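Local coordinates for protein 2-nitropropane dioxygenase (Streptomyces ansochromogenes, PDB 3BW2) that binds flavin mononucleotide and probably uses molecular oxygen to oxidise alkyl nitronates, with propionate 3-nitronate as the presumed natural substrate, at residues 94-99 with 311-316; 90-95 with 280-285; 140-145 with 165-170; 136-141 with 146-151; 172-177 with 274-279. One frame throughout, in Å; residues are numbered along the deposited sequence.

How the contacts relate
From the N terminus, the chain passes the first strands of the parallel barrel and reaches helix 90-95, from which contacts 1 and 2 both start. Their partners lie some two hundred residues further on: contact 2 closes first, at 280-285, and contact 1 later, at 311-316. Inside both loops come the short-range contacts 3 and 4, which share helix 135-143 and tie it to the turn entering strand 168-172 and to strand 147-152. Contact 5, also inside both loops, follows contacts 3 and 4 in series, joining the FMN-binding loop after strand 168-172 to strand 275-278. That strand leads directly into helix 281-286 of contact 2, linking the flavin site to the outlying helices.

Contact 1: 94-99 with 311-316; sequences AWYETE and AGDAQG
Y96 and D313 meet through one short hydrogen bond: the phenol OH gives its hydrogen to OD2 of D313 at 2.7 Å. The carboxylate oxygen sits at the ring edge, near its plane, and the side chains cross at about a right angle; the hydroxyl comes to OD2 from above the carboxylate plane, 37° out of it. The tight part lies around this hydroxyl. G316 brings its CA to 3.4 Å from Y96 OH, where a side chain would clash, so glycine is needed. Y96 OH is also bonded to R281, while A307 and A308 of helix 296-311 touch the Y96 side chain.

D313 has CG anti to the backbone N (chi1 174°), which sends the carboxylate toward Y96, while OD1 accepts from Q315 N at 3.0 Å in an Asx turn; one short acid both folds its own loop and reaches across. On the looser side, exposed W95 lays CD1 over the centre of one face of the Y96 ring, but reaches D313 only through a water: the water accepts from W95 NE1 at 3.0 Å and donates to D313 OD2 at 3.2 Å. Schellman motifs lead in from both sides, at E97 after helix 90-95 and at G312 after helix 296-311. The contact thus pairs a helix C-terminal turn with an Asx turn, on the periphery of this TIM-barrel protein.

Contact 2: 90-95 with 280-285; sequences AGEAAW and NRFLRE
E92 starts with CG beside the backbone N and bends at chi2, while R281 sends its CG away from the backbone N, runs out extended and turns at chi3, which brings the two ends face to face from opposite directions. The guanidinium grips the carboxylate end-on with two nitrogens: NH1 of R281 donates to OE2 of E92 at 2.9 Å, nearly straight at 170°, and NH2 of R281 to OE1 of E92 at 3.0 Å. Both oxygens use their syn lone pairs, and the planes lie only 18° apart. Arginine is apt because its several N-H groups can serve E92 and E285 together.

The segments 90-95 and 281-285 run nearly antiparallel, 158° apart, their axes 12.8 Å from each other at closest approach, so long side chains must span the gap. N280 is the N-cap of the second helix, its OD1 accepting from L283 N. One turn on from R281, E285 OE2 takes a further bond from R281 NH1 at 3.1 Å, making a three-residue salt-bridge network. The arginine probably offsets the repulsion between E92 OE2 and E285 OE1. E92 OE2 is held as well by H286 NE2, just past the segment. Alongside, F282 CE1 packs 4.0 Å from E92 CG, the aromatic ring meeting the aliphatic part of the acid.

Contact 3: 140-145 with 165-170; sequences RLRRAG and GADAVI
The guanidinium of R142 is engaged at its edge, where D167 OD1 and the carbonyl oxygen of G165 both lie close to its plane. The carboxylate of D167 is turned steeply to it, the two planes 73° apart, so a single oxygen does the work: OD1 of D167 receives NH1 of R142 at 2.7 Å through its syn lone pair, and takes a second, weak bond from NH2 of R142. That NH2 also donates to G165 O at 2.8 Å, approaching almost straight along the line of the carbonyl bond (173°). R142 can hold a charge and a backbone acceptor together because its chain is extended at first and then bends at chi3 (-60°). G165 itself ends helix 155-163 in a Schellman motif with positive phi; at these angles a CB would press on the carbonyl oxygen of the residue before.

The other carboxylate oxygen, OD2, accepts from the backbone N of T148. With alanine in place of D167, R142 would probably lose its counter-charge and the T148 amide its acceptor. The salt bridge lies where helix 135-143 ends and the turn from helix 155-163 enters strand 168-172, beside the neighbouring parallel strand 147-152.

Contact 4: 136-141 with 146-151; sequences EVIARL and TLTLVT
T148 reaches from strand 147-152 into the side of helix 135-143, and each of its side-chain atoms finds a neighbour there. CB comes first, 3.9 Å from CD1 of I138. At the branch, OG1 stands between the backbone N and the carbonyl carbon (chi1 57°) and lies 3.7 Å from CG2 of I138; this is a packing contact, and the hydroxyl has its hydrogen bond with a partner beyond the two segments. The other arm, CG2, touches L141 at two places, CB and CD1, each at 3.9 Å. Threonine fits by offering a methyl to the leucine while remaining short enough to sit between helix and strand. A glycine here would probably open a gap against I138 and L141 and leave the hydroxyl's outside partner without its mate.

Nearer the start of the strand, the backbone takes over: T146 N donates to L141 O at 2.9 Å, the 6-to-1 bond of the Schellman motif that ends helix 135-143, with G145 at its positive-phi position. T146 OG1 is satisfied by the carbonyl of V123, and L141 also packs against L119 of helix 111-120 and F128 of strand 125-129. Such aliphatic packing of a helix against the strand that follows it is the core of a beta-alpha-beta crossover, here strand 125-129, helix 135-143 and strand 147-152 of the TIM barrel.

Contact 5: 172-177 with 274-279; sequences QGVEAG and PARSLV. With FMN (flavin mononucleotide), chain B.
R276 clasps the carbonyl oxygen of V174 from the side, with NE donating at 3.1 Å and NH2 at 2.8 Å to that one atom V174 O. The NE hydrogen arrives in the carbonyl plane, whereas NH2 comes from above it, 44° out, and the oxygen stays close to the guanidinium plane throughout. Along the stem of the arginine, the backbone lies close: A176 O is 3.2 Å from CB of R276, and E175 O is 3.4 Å from its CD. Extended as far as CD (chi1 -176°), the chain runs straight past these carbonyls, and its bend at chi3 turns the head onto V174. A long aliphatic shaft and a multi-donor end make arginine the natural residue.

Behind this, residues 173-176 form a type I beta turn, and R276 NH1 is held by T264 of the adjacent strand 264-267. On the other side, the loop faces the cofactor. G177 N donates to FMN O5' at 3.1 Å, with a weaker bond to the phosphate oxygen O3P, and a side chain at G177 would be crowded by that phosphate. Q172 NE2 binds the ribityl O3' at 3.0 Å, while its OE1 is fixed by G181 N. E175 OE1 is secured by L196 N. The loop follows strand 168-172, placing the flavin's phosphate and ribityl chain at the C-terminal ends of the barrel strands, the usual location of TIM-barrel active sites.

Contact 1: 94-99 with 311-316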
# COMPACT_ATOMS: atom_id res chain seq x y z
N ALA A 94 36.43 -2.91 -4.90
CA ALA A 94 37.71 -2.37 -4.46
C ALA A 94 37.61 -1.85 -3.02
O ALA A 94 38.47 -2.14 -2.19
CB ALA A 94 38.14 -1.24 -5.39
N TRP A 95 36.56 -1.09 -2.74
CA TRP A 95 36.37 -0.53 -1.40
C TRP A 95 36.26 -1.60 -0.32
O TRP A 95 36.93 -1.52 0.71
CB TRP A 95 35.12 0.36 -1.37
CG TRP A 95 34.93 1.02 -0.04
CD1 TRP A 95 34.04 0.66 0.94
CD2 TRP A 95 35.67 2.13 0.48
NE1 TRP A 95 34.20 1.47 2.04
CE2 TRP A 95 35.19 2.38 1.79
CE3 TRP A 95 36.70 2.93 -0.02
CZ2 TRP A 95 35.70 3.41 2.60
CZ3 TRP A 95 37.22 3.95 0.78
CH2 TRP A 95 36.71 4.18 2.07
N TYR A 96 35.41 -2.60 -0.55
CA TYR A 96 35.23 -3.67 0.42
C TYR A 96 36.33 -4.71 0.25
O TYR A 96 36.31 -5.75 0.91
CB TYR A 96 33.85 -4.30 0.26
CG TYR A 96 32.74 -3.39 0.74
CD1 TYR A 96 32.61 -3.07 2.10
CD2 TYR A 96 31.84 -2.81 -0.15
CE1 TYR A 96 31.63 -2.20 2.55
CE2 TYR A 96 30.85 -1.93 0.29
CZ TYR A 96 30.75 -1.63 1.64
OH TYR A 96 29.79 -0.74 2.08
N GLU A 97 37.28 -4.42 -0.63
CA GLU A 97 38.42 -5.29 -0.90
C GLU A 97 38.03 -6.76 -1.08
O GLU A 97 38.56 -7.64 -0.40
CB GLU A 97 39.45 -5.16 0.22
CG GLU A 97 39.93 -3.73 0.42
CD GLU A 97 40.97 -3.61 1.51
OE1 GLU A 97 40.68 -3.97 2.67
OE2 GLU A 97 42.09 -3.15 1.21
N THR A 98 37.10 -7.00 -1.99
CA THR A 98 36.64 -8.35 -2.26
C THR A 98 36.17 -8.45 -3.70
O THR A 98 35.79 -7.45 -4.31
CB THR A 98 35.50 -8.74 -1.30
OG1 THR A 98 35.10 -10.09 -1.55
CG2 THR A 98 34.30 -7.82 -1.52
N GLU A 99 36.20 -9.66 -4.24
CA GLU A 99 35.78 -9.90 -5.62
C GLU A 99 34.26 -10.07 -5.70
O GLU A 99 33.64 -10.57 -4.77
CB GLU A 99 36.44 -11.17 -6.15
CG GLU A 99 37.95 -11.09 -6.29
CD GLU A 99 38.35 -10.52 -7.63
OE1 GLU A 99 38.02 -11.15 -8.66
OE2 GLU A 99 38.99 -9.45 -7.67
N ALA A 311 32.18 -5.53 8.55
CA ALA A 311 32.64 -4.23 9.02
C ALA A 311 31.59 -3.47 9.81
O ALA A 311 31.88 -2.44 10.41
CB ALA A 311 33.09 -3.37 7.83
N GLY A 312 30.36 -3.98 9.83
CA GLY A 312 29.30 -3.32 10.56
C GLY A 312 28.80 -2.08 9.82
O GLY A 312 28.20 -1.20 10.42
N ASP A 313 29.05 -2.03 8.51
CA ASP A 313 28.64 -0.90 7.69
C ASP A 313 27.25 -1.10 7.07
O ASP A 313 27.12 -1.73 6.02
CB ASP A 313 29.68 -0.65 6.59
CG ASP A 313 29.26 0.41 5.60
OD1 ASP A 313 28.38 1.24 5.93
OD2 ASP A 313 29.82 0.43 4.48
N ALA A 314 26.24 -0.56 7.73
CA ALA A 314 24.86 -0.68 7.27
C ALA A 314 24.59 -0.05 5.90
O ALA A 314 23.60 -0.38 5.26
CB ALA A 314 23.91 -0.08 8.32
N GLN A 315 25.47 0.84 5.46
CA GLN A 315 25.28 1.50 4.17
C GLN A 315 25.55 0.59 2.97
O GLN A 315 25.21 0.93 1.84
CB GLN A 315 26.17 2.74 4.06
CG GLN A 315 25.91 3.82 5.10
CD GLN A 315 24.50 4.40 5.04
OE1 GLN A 315 23.88 4.45 3.98
NE2 GLN A 315 24.00 4.85 6.18
N GLY A 316 26.17 -0.56 3.22
CA GLY A 316 26.47 -1.47 2.13
C GLY A 316 25.74 -2.79 2.28
O GLY A 316 26.03 -3.77 1.58
O HOH W 1 33.03 0.37 4.60

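Contact 2: 90-95 with 280-285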
# COMPACT_ATOMS: atom_id res chain seq x y z
N ALA A 90 32.44 -2.19 -9.63
CA ALA A 90 33.89 -2.32 -9.46
C ALA A 90 34.38 -1.51 -8.27
O ALA A 90 35.25 -1.97 -7.53
CB ALA A 90 34.60 -1.87 -10.73
N GLY A 91 33.82 -0.32 -8.08
CA GLY A 91 34.22 0.52 -6.97
C GLY A 91 33.90 -0.13 -5.63
O GLY A 91 34.69 -0.06 -4.69
N GLU A 92 32.73 -0.75 -5.54
CA GLU A 92 32.31 -1.42 -4.32
C GLU A 92 33.27 -2.57 -4.00
O GLU A 92 33.69 -2.75 -2.86
CB GLU A 92 30.89 -1.99 -4.48
CG GLU A 92 29.80 -0.96 -4.82
CD GLU A 92 29.52 0.02 -3.69
OE1 GLU A 92 29.95 -0.24 -2.55
OE2 GLU A 92 28.85 1.04 -3.94
N ALA A 93 33.63 -3.33 -5.03
CA ALA A 93 34.54 -4.45 -4.87
C ALA A 93 35.89 -3.98 -4.32
O ALA A 93 36.43 -4.57 -3.38
CB ALA A 93 34.74 -5.15 -6.21
N ALA A 94 36.43 -2.91 -4.90
CA ALA A 94 37.71 -2.37 -4.46
C ALA A 94 37.61 -1.85 -3.02
O ALA A 94 38.47 -2.14 -2.19
CB ALA A 94 38.14 -1.24 -5.39
N TRP A 95 36.56 -1.09 -2.74
CA TRP A 95 36.37 -0.53 -1.40
C TRP A 95 36.26 -1.60 -0.32
O TRP A 95 36.93 -1.52 0.71
CB TRP A 95 35.12 0.36 -1.37
CG TRP A 95 34.93 1.02 -0.04
CD1 TRP A 95 34.04 0.66 0.94
CD2 TRP A 95 35.67 2.13 0.48
NE1 TRP A 95 34.20 1.47 2.04
CE2 TRP A 95 35.19 2.38 1.79
CE3 TRP A 95 36.70 2.93 -0.02
CZ2 TRP A 95 35.70 3.41 2.60
CZ3 TRP A 95 37.22 3.95 0.78
CH2 TRP A 95 36.71 4.18 2.07
N ASN A 280 19.76 3.28 1.77
CA ASN A 280 21.10 3.51 2.25
C ASN A 280 21.98 3.87 1.06
O ASN A 280 21.48 3.99 -0.07
CB ASN A 280 21.65 2.28 2.99
CG ASN A 280 21.70 1.04 2.13
OD1 ASN A 280 21.44 1.09 0.92
ND2 ASN A 280 22.05 -0.10 2.73
N ARG A 281 23.27 4.05 1.30
CA ARG A 281 24.20 4.42 0.24
C ARG A 281 24.15 3.51 -0.99
O ARG A 281 23.99 3.98 -2.12
CB ARG A 281 25.64 4.44 0.78
CG ARG A 281 26.67 4.92 -0.24
CD ARG A 281 28.09 4.77 0.29
NE ARG A 281 28.45 3.37 0.52
CZ ARG A 281 28.59 2.46 -0.43
NH1 ARG A 281 28.40 2.79 -1.71
NH2 ARG A 281 28.91 1.21 -0.12
N PHE A 282 24.28 2.20 -0.77
CA PHE A 282 24.27 1.24 -1.86
C PHE A 282 23.00 1.38 -2.70
O PHE A 282 23.05 1.39 -3.92
CB PHE A 282 24.36 -0.19 -1.31
CG PHE A 282 24.79 -1.21 -2.33
CD1 PHE A 282 26.10 -1.66 -2.37
CD2 PHE A 282 23.87 -1.71 -3.25
CE1 PHE A 282 26.50 -2.60 -3.32
CE2 PHE A 282 24.26 -2.65 -4.21
CZ PHE A 282 25.58 -3.09 -4.24
N LEU A 283 21.86 1.51 -2.03
CA LEU A 283 20.59 1.63 -2.74
C LEU A 283 20.54 2.92 -3.55
O LEU A 283 20.18 2.91 -4.72
CB LEU A 283 19.42 1.55 -1.75
CG LEU A 283 18.03 1.27 -2.33
CD1 LEU A 283 17.12 0.73 -1.24
CD2 LEU A 283 17.45 2.54 -2.96
N ARG A 284 20.91 4.04 -2.93
CA ARG A 284 20.89 5.32 -3.62
C ARG A 284 21.80 5.32 -4.85
O ARG A 284 21.43 5.84 -5.90
CB ARG A 284 21.33 6.45 -2.67
CG ARG A 284 20.25 6.94 -1.72
CD ARG A 284 20.74 8.15 -0.93
NE ARG A 284 21.62 7.76 0.16
CZ ARG A 284 21.20 7.32 1.35
NH1 ARG A 284 19.90 7.22 1.60
NH2 ARG A 284 22.08 6.97 2.28
N GLU A 285 22.97 4.72 -4.72
CA GLU A 285 23.93 4.68 -5.81
C GLU A 285 23.66 3.73 -6.96
O GLU A 285 23.80 4.10 -8.13
CB GLU A 285 25.33 4.38 -5.27
CG GLU A 285 26.00 5.54 -4.58
CD GLU A 285 27.41 5.21 -4.14
OE1 GLU A 285 28.16 4.61 -4.94
OE2 GLU A 285 27.78 5.55 -2.99

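Contact 3: 140-145 with 165-170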
# COMPACT_ATOMS: atom_id res chain seq x y z
N ARG A 140 1.85 -34.21 -3.75
CA ARG A 140 2.69 -35.12 -2.99
C ARG A 140 2.89 -34.64 -1.55
O ARG A 140 2.87 -35.45 -0.62
CB ARG A 140 4.04 -35.30 -3.69
CG ARG A 140 4.83 -36.48 -3.16
CD ARG A 140 5.87 -36.96 -4.15
NE ARG A 140 5.27 -37.28 -5.45
CZ ARG A 140 5.95 -37.77 -6.48
NH1 ARG A 140 7.25 -38.01 -6.37
NH2 ARG A 140 5.32 -38.02 -7.62
N LEU A 141 3.06 -33.34 -1.37
CA LEU A 141 3.23 -32.79 -0.03
C LEU A 141 1.95 -32.99 0.77
O LEU A 141 1.98 -33.31 1.95
CB LEU A 141 3.60 -31.30 -0.08
CG LEU A 141 5.06 -31.01 -0.43
CD1 LEU A 141 5.24 -29.52 -0.68
CD2 LEU A 141 5.96 -31.48 0.71
N ARG A 142 0.81 -32.79 0.10
CA ARG A 142 -0.48 -32.96 0.75
C ARG A 142 -0.62 -34.40 1.24
O ARG A 142 -1.05 -34.64 2.37
CB ARG A 142 -1.61 -32.64 -0.23
CG ARG A 142 -3.00 -32.91 0.32
CD ARG A 142 -4.07 -32.54 -0.71
NE ARG A 142 -4.02 -31.13 -1.06
CZ ARG A 142 -4.28 -30.14 -0.21
NH1 ARG A 142 -4.61 -30.42 1.04
NH2 ARG A 142 -4.20 -28.88 -0.60
N ARG A 143 -0.25 -35.36 0.39
CA ARG A 143 -0.35 -36.76 0.77
C ARG A 143 0.54 -37.07 1.96
O ARG A 143 0.21 -37.90 2.80
CB ARG A 143 0.05 -37.68 -0.40
CG ARG A 143 -0.83 -37.55 -1.63
CD ARG A 143 -0.80 -38.83 -2.45
NE ARG A 143 -1.41 -39.94 -1.73
CZ ARG A 143 -1.44 -41.20 -2.15
NH1 ARG A 143 -0.88 -41.52 -3.31
NH2 ARG A 143 -2.02 -42.14 -1.42
N ALA A 144 1.68 -36.39 2.04
CA ALA A 144 2.61 -36.60 3.14
C ALA A 144 2.11 -35.94 4.43
O ALA A 144 2.74 -36.05 5.48
CB ALA A 144 3.99 -36.06 2.77
N GLY A 145 0.99 -35.24 4.34
CA GLY A 145 0.43 -34.58 5.51
C GLY A 145 0.93 -33.17 5.75
O GLY A 145 0.76 -32.63 6.85
N GLY A 165 -3.71 -26.13 -6.38
CA GLY A 165 -4.15 -27.00 -5.30
C GLY A 165 -3.59 -26.67 -3.93
O GLY A 165 -3.80 -27.43 -2.98
N ALA A 166 -2.88 -25.55 -3.80
CA ALA A 166 -2.30 -25.15 -2.52
C ALA A 166 -3.38 -24.98 -1.45
O ALA A 166 -4.52 -24.65 -1.77
CB ALA A 166 -1.52 -23.85 -2.68
N ASP A 167 -3.01 -25.18 -0.18
CA ASP A 167 -3.97 -25.05 0.93
C ASP A 167 -4.32 -23.61 1.28
O ASP A 167 -5.42 -23.33 1.75
CB ASP A 167 -3.42 -25.74 2.18
CG ASP A 167 -3.29 -27.24 2.00
OD1 ASP A 167 -4.33 -27.92 1.94
OD2 ASP A 167 -2.15 -27.74 1.90
N ALA A 168 -3.39 -22.69 1.06
CA ALA A 168 -3.64 -21.29 1.38
C ALA A 168 -2.70 -20.41 0.60
O ALA A 168 -1.63 -20.84 0.17
CB ALA A 168 -3.45 -21.05 2.87
N VAL A 169 -3.11 -19.16 0.40
CA VAL A 169 -2.30 -18.21 -0.33
C VAL A 169 -1.87 -17.10 0.62
O VAL A 169 -2.64 -16.67 1.48
CB VAL A 169 -3.09 -17.60 -1.52
CG1 VAL A 169 -4.38 -16.96 -1.02
CG2 VAL A 169 -2.22 -16.56 -2.24
N ILE A 170 -0.63 -16.66 0.47
CA ILE A 170 -0.12 -15.57 1.29
C ILE A 170 -0.24 -14.30 0.44
O ILE A 170 0.48 -14.14 -0.54
CB ILE A 170 1.36 -15.76 1.65
CG1 ILE A 170 1.54 -17.07 2.43
CG2 ILE A 170 1.86 -14.57 2.46
CD1 ILE A 170 3.00 -17.50 2.58

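Contact 4: 136-141 with 146-151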
# COMPACT_ATOMS: atom_id res chain seq x y z
N GLU A 136 1.80 -31.29 -8.99
CA GLU A 136 2.18 -32.63 -8.54
C GLU A 136 2.97 -32.50 -7.23
O GLU A 136 2.89 -33.37 -6.36
CB GLU A 136 3.06 -33.33 -9.58
CG GLU A 136 2.31 -33.88 -10.78
CD GLU A 136 1.29 -34.95 -10.42
OE1 GLU A 136 1.46 -35.61 -9.36
OE2 GLU A 136 0.34 -35.15 -11.19
N VAL A 137 3.73 -31.42 -7.10
CA VAL A 137 4.51 -31.16 -5.90
C VAL A 137 3.55 -30.90 -4.74
O VAL A 137 3.70 -31.45 -3.65
CB VAL A 137 5.45 -29.94 -6.10
CG1 VAL A 137 6.08 -29.52 -4.78
CG2 VAL A 137 6.54 -30.28 -7.10
N ILE A 138 2.55 -30.06 -4.98
CA ILE A 138 1.54 -29.74 -3.98
C ILE A 138 0.82 -31.02 -3.55
O ILE A 138 0.61 -31.27 -2.36
CB ILE A 138 0.49 -28.74 -4.53
CG1 ILE A 138 1.16 -27.40 -4.86
CG2 ILE A 138 -0.65 -28.55 -3.52
CD1 ILE A 138 1.83 -26.73 -3.67
N ALA A 139 0.44 -31.84 -4.53
CA ALA A 139 -0.26 -33.09 -4.24
C ALA A 139 0.58 -34.05 -3.40
O ALA A 139 0.08 -34.65 -2.44
CB ALA A 139 -0.68 -33.76 -5.54
N ARG A 140 1.85 -34.21 -3.75
CA ARG A 140 2.69 -35.12 -2.99
C ARG A 140 2.89 -34.64 -1.55
O ARG A 140 2.87 -35.45 -0.62
CB ARG A 140 4.04 -35.30 -3.69
CG ARG A 140 4.83 -36.48 -3.16
CD ARG A 140 5.87 -36.96 -4.15
NE ARG A 140 5.27 -37.28 -5.45
CZ ARG A 140 5.95 -37.77 -6.48
NH1 ARG A 140 7.25 -38.01 -6.37
NH2 ARG A 140 5.32 -38.02 -7.62
N LEU A 141 3.06 -33.34 -1.37
CA LEU A 141 3.23 -32.79 -0.03
C LEU A 141 1.95 -32.99 0.77
O LEU A 141 1.98 -33.31 1.95
CB LEU A 141 3.60 -31.30 -0.08
CG LEU A 141 5.06 -31.01 -0.43
CD1 LEU A 141 5.24 -29.52 -0.68
CD2 LEU A 141 5.96 -31.48 0.71
N THR A 146 1.54 -32.55 4.75
CA THR A 146 2.06 -31.19 4.89
C THR A 146 1.10 -30.17 4.27
O THR A 146 0.58 -30.39 3.18
CB THR A 146 3.43 -31.03 4.18
OG1 THR A 146 4.39 -31.91 4.77
CG2 THR A 146 3.92 -29.59 4.28
N LEU A 147 0.87 -29.06 4.97
CA LEU A 147 0.00 -28.01 4.43
C LEU A 147 0.88 -27.12 3.56
O LEU A 147 2.04 -26.87 3.90
CB LEU A 147 -0.62 -27.19 5.57
CG LEU A 147 -1.60 -27.98 6.45
CD1 LEU A 147 -2.14 -27.08 7.56
CD2 LEU A 147 -2.74 -28.52 5.60
N THR A 148 0.34 -26.66 2.44
CA THR A 148 1.12 -25.84 1.52
C THR A 148 0.62 -24.41 1.37
O THR A 148 -0.58 -24.17 1.22
CB THR A 148 1.16 -26.50 0.13
OG1 THR A 148 -0.17 -26.70 -0.35
CG2 THR A 148 1.87 -27.84 0.19
N LEU A 149 1.56 -23.47 1.41
CA LEU A 149 1.27 -22.05 1.25
C LEU A 149 2.12 -21.49 0.12
O LEU A 149 3.24 -21.95 -0.11
CB LEU A 149 1.60 -21.29 2.54
CG LEU A 149 0.63 -21.35 3.72
CD1 LEU A 149 0.34 -22.78 4.13
CD2 LEU A 149 1.23 -20.58 4.87
N VAL A 150 1.58 -20.50 -0.59
CA VAL A 150 2.28 -19.86 -1.69
C VAL A 150 1.97 -18.37 -1.71
O VAL A 150 0.81 -17.96 -1.53
CB VAL A 150 1.87 -20.44 -3.06
CG1 VAL A 150 2.65 -19.76 -4.17
CG2 VAL A 150 2.12 -21.95 -3.09
N THR A 151 2.98 -17.54 -1.91
CA THR A 151 2.77 -16.09 -1.96
C THR A 151 2.23 -15.63 -3.32
O THR A 151 2.60 -16.17 -4.37
CB THR A 151 4.08 -15.32 -1.68
OG1 THR A 151 4.43 -15.46 -0.29
CG2 THR A 151 3.92 -13.83 -2.01

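Contact 5: 172-177 with 274-279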
# COMPACT_ATOMS: atom_id res chain seq x y z
N GLN A 172 0.76 -10.99 -0.11
CA GLN A 172 1.82 -10.08 0.31
C GLN A 172 1.66 -8.72 -0.36
O GLN A 172 1.79 -8.59 -1.58
CB GLN A 172 3.18 -10.68 -0.03
CG GLN A 172 4.37 -9.79 0.33
CD GLN A 172 5.61 -10.18 -0.43
OE1 GLN A 172 5.57 -10.36 -1.65
NE2 GLN A 172 6.74 -10.31 0.28
N GLY A 173 1.39 -7.70 0.45
CA GLY A 173 1.21 -6.35 -0.06
C GLY A 173 2.50 -5.63 -0.40
O GLY A 173 3.60 -6.11 -0.10
N VAL A 174 2.36 -4.46 -1.01
CA VAL A 174 3.52 -3.67 -1.41
C VAL A 174 4.35 -3.19 -0.22
O VAL A 174 5.55 -2.92 -0.36
CB VAL A 174 3.07 -2.45 -2.27
CG1 VAL A 174 2.43 -1.39 -1.39
CG2 VAL A 174 4.25 -1.88 -3.03
N GLU A 175 3.73 -3.09 0.95
CA GLU A 175 4.42 -2.61 2.15
C GLU A 175 5.45 -3.60 2.73
O GLU A 175 6.31 -3.21 3.52
CB GLU A 175 3.41 -2.29 3.26
CG GLU A 175 2.29 -1.34 2.84
CD GLU A 175 1.02 -2.08 2.48
OE1 GLU A 175 1.07 -2.96 1.60
OE2 GLU A 175 -0.02 -1.78 3.08
N ALA A 176 5.33 -4.86 2.33
CA ALA A 176 6.21 -5.93 2.80
C ALA A 176 7.71 -5.67 2.71
O ALA A 176 8.19 -5.01 1.79
CB ALA A 176 5.88 -7.23 2.05
N GLY A 177 8.45 -6.20 3.68
CA GLY A 177 9.89 -6.07 3.67
C GLY A 177 10.47 -7.25 2.90
O GLY A 177 9.80 -8.27 2.74
N PRO A 274 12.88 -7.07 -7.30
CA PRO A 274 12.31 -6.07 -6.39
C PRO A 274 12.20 -6.53 -4.94
O PRO A 274 11.51 -7.51 -4.64
CB PRO A 274 10.95 -5.77 -7.01
CG PRO A 274 11.20 -5.98 -8.48
CD PRO A 274 12.00 -7.27 -8.47
N ALA A 275 12.87 -5.81 -4.05
CA ALA A 275 12.85 -6.14 -2.63
C ALA A 275 12.90 -4.83 -1.83
O ALA A 275 13.66 -3.93 -2.16
CB ALA A 275 14.05 -7.02 -2.29
N ARG A 276 12.08 -4.74 -0.78
CA ARG A 276 12.03 -3.51 0.02
C ARG A 276 13.11 -3.47 1.10
O ARG A 276 13.17 -4.34 1.98
CB ARG A 276 10.65 -3.34 0.65
CG ARG A 276 10.48 -2.04 1.43
CD ARG A 276 9.06 -1.90 1.96
NE ARG A 276 8.08 -1.75 0.88
CZ ARG A 276 7.92 -0.64 0.15
NH1 ARG A 276 8.67 0.43 0.38
NH2 ARG A 276 7.01 -0.62 -0.80
N SER A 277 13.95 -2.45 1.02
CA SER A 277 15.06 -2.25 1.94
C SER A 277 15.08 -0.81 2.45
O SER A 277 14.50 0.07 1.82
CB SER A 277 16.37 -2.54 1.21
OG SER A 277 17.49 -1.99 1.90
N LEU A 278 15.73 -0.58 3.58
CA LEU A 278 15.86 0.78 4.10
C LEU A 278 16.79 1.47 3.11
O LEU A 278 17.75 0.86 2.64
CB LEU A 278 16.50 0.78 5.49
CG LEU A 278 15.73 0.13 6.65
CD1 LEU A 278 16.62 0.08 7.87
CD2 LEU A 278 14.48 0.94 6.94
N VAL A 279 16.49 2.72 2.76
CA VAL A 279 17.33 3.43 1.81
C VAL A 279 18.70 3.72 2.43
O VAL A 279 18.79 4.30 3.51
CB VAL A 279 16.67 4.77 1.38
CG1 VAL A 279 17.59 5.53 0.44
CG2 VAL A 279 15.33 4.49 0.70
N1 FMN B . 9.72 -14.42 2.37
C2 FMN B . 9.96 -15.73 1.91
O2 FMN B . 9.04 -16.39 1.43
N3 FMN B . 11.22 -16.29 2.00
C4 FMN B . 12.30 -15.62 2.54
O4 FMN B . 13.42 -16.17 2.61
C4A FMN B . 12.08 -14.30 3.02
N5 FMN B . 13.12 -13.58 3.61
C5A FMN B . 12.92 -12.29 4.12
C6 FMN B . 14.00 -11.60 4.72
C7 FMN B . 13.86 -10.28 5.27
C7M FMN B . 14.76 -10.03 6.51
C8 FMN B . 12.53 -9.73 5.20
C8M FMN B . 11.98 -8.76 6.24
C9 FMN B . 11.44 -10.40 4.57
C9A FMN B . 11.63 -11.69 4.03
N10 FMN B . 10.56 -12.41 3.42
C10 FMN B . 10.78 -13.72 2.92
C1' FMN B . 9.22 -11.73 3.13
C2' FMN B . 8.24 -12.17 4.25
O2' FMN B . 7.70 -13.44 3.90
C3' FMN B . 7.02 -11.19 4.40
O3' FMN B . 6.39 -11.14 3.12
C4' FMN B . 7.40 -9.76 4.81
O4' FMN B . 8.33 -9.85 5.90
C5' FMN B . 6.15 -8.96 5.26
O5' FMN B . 6.48 -7.60 5.66
P FMN B . 6.93 -7.08 7.15
O1P FMN B . 6.03 -8.13 7.70
O2P FMN B . 6.42 -5.77 6.58
O3P FMN B . 8.31 -7.54 6.73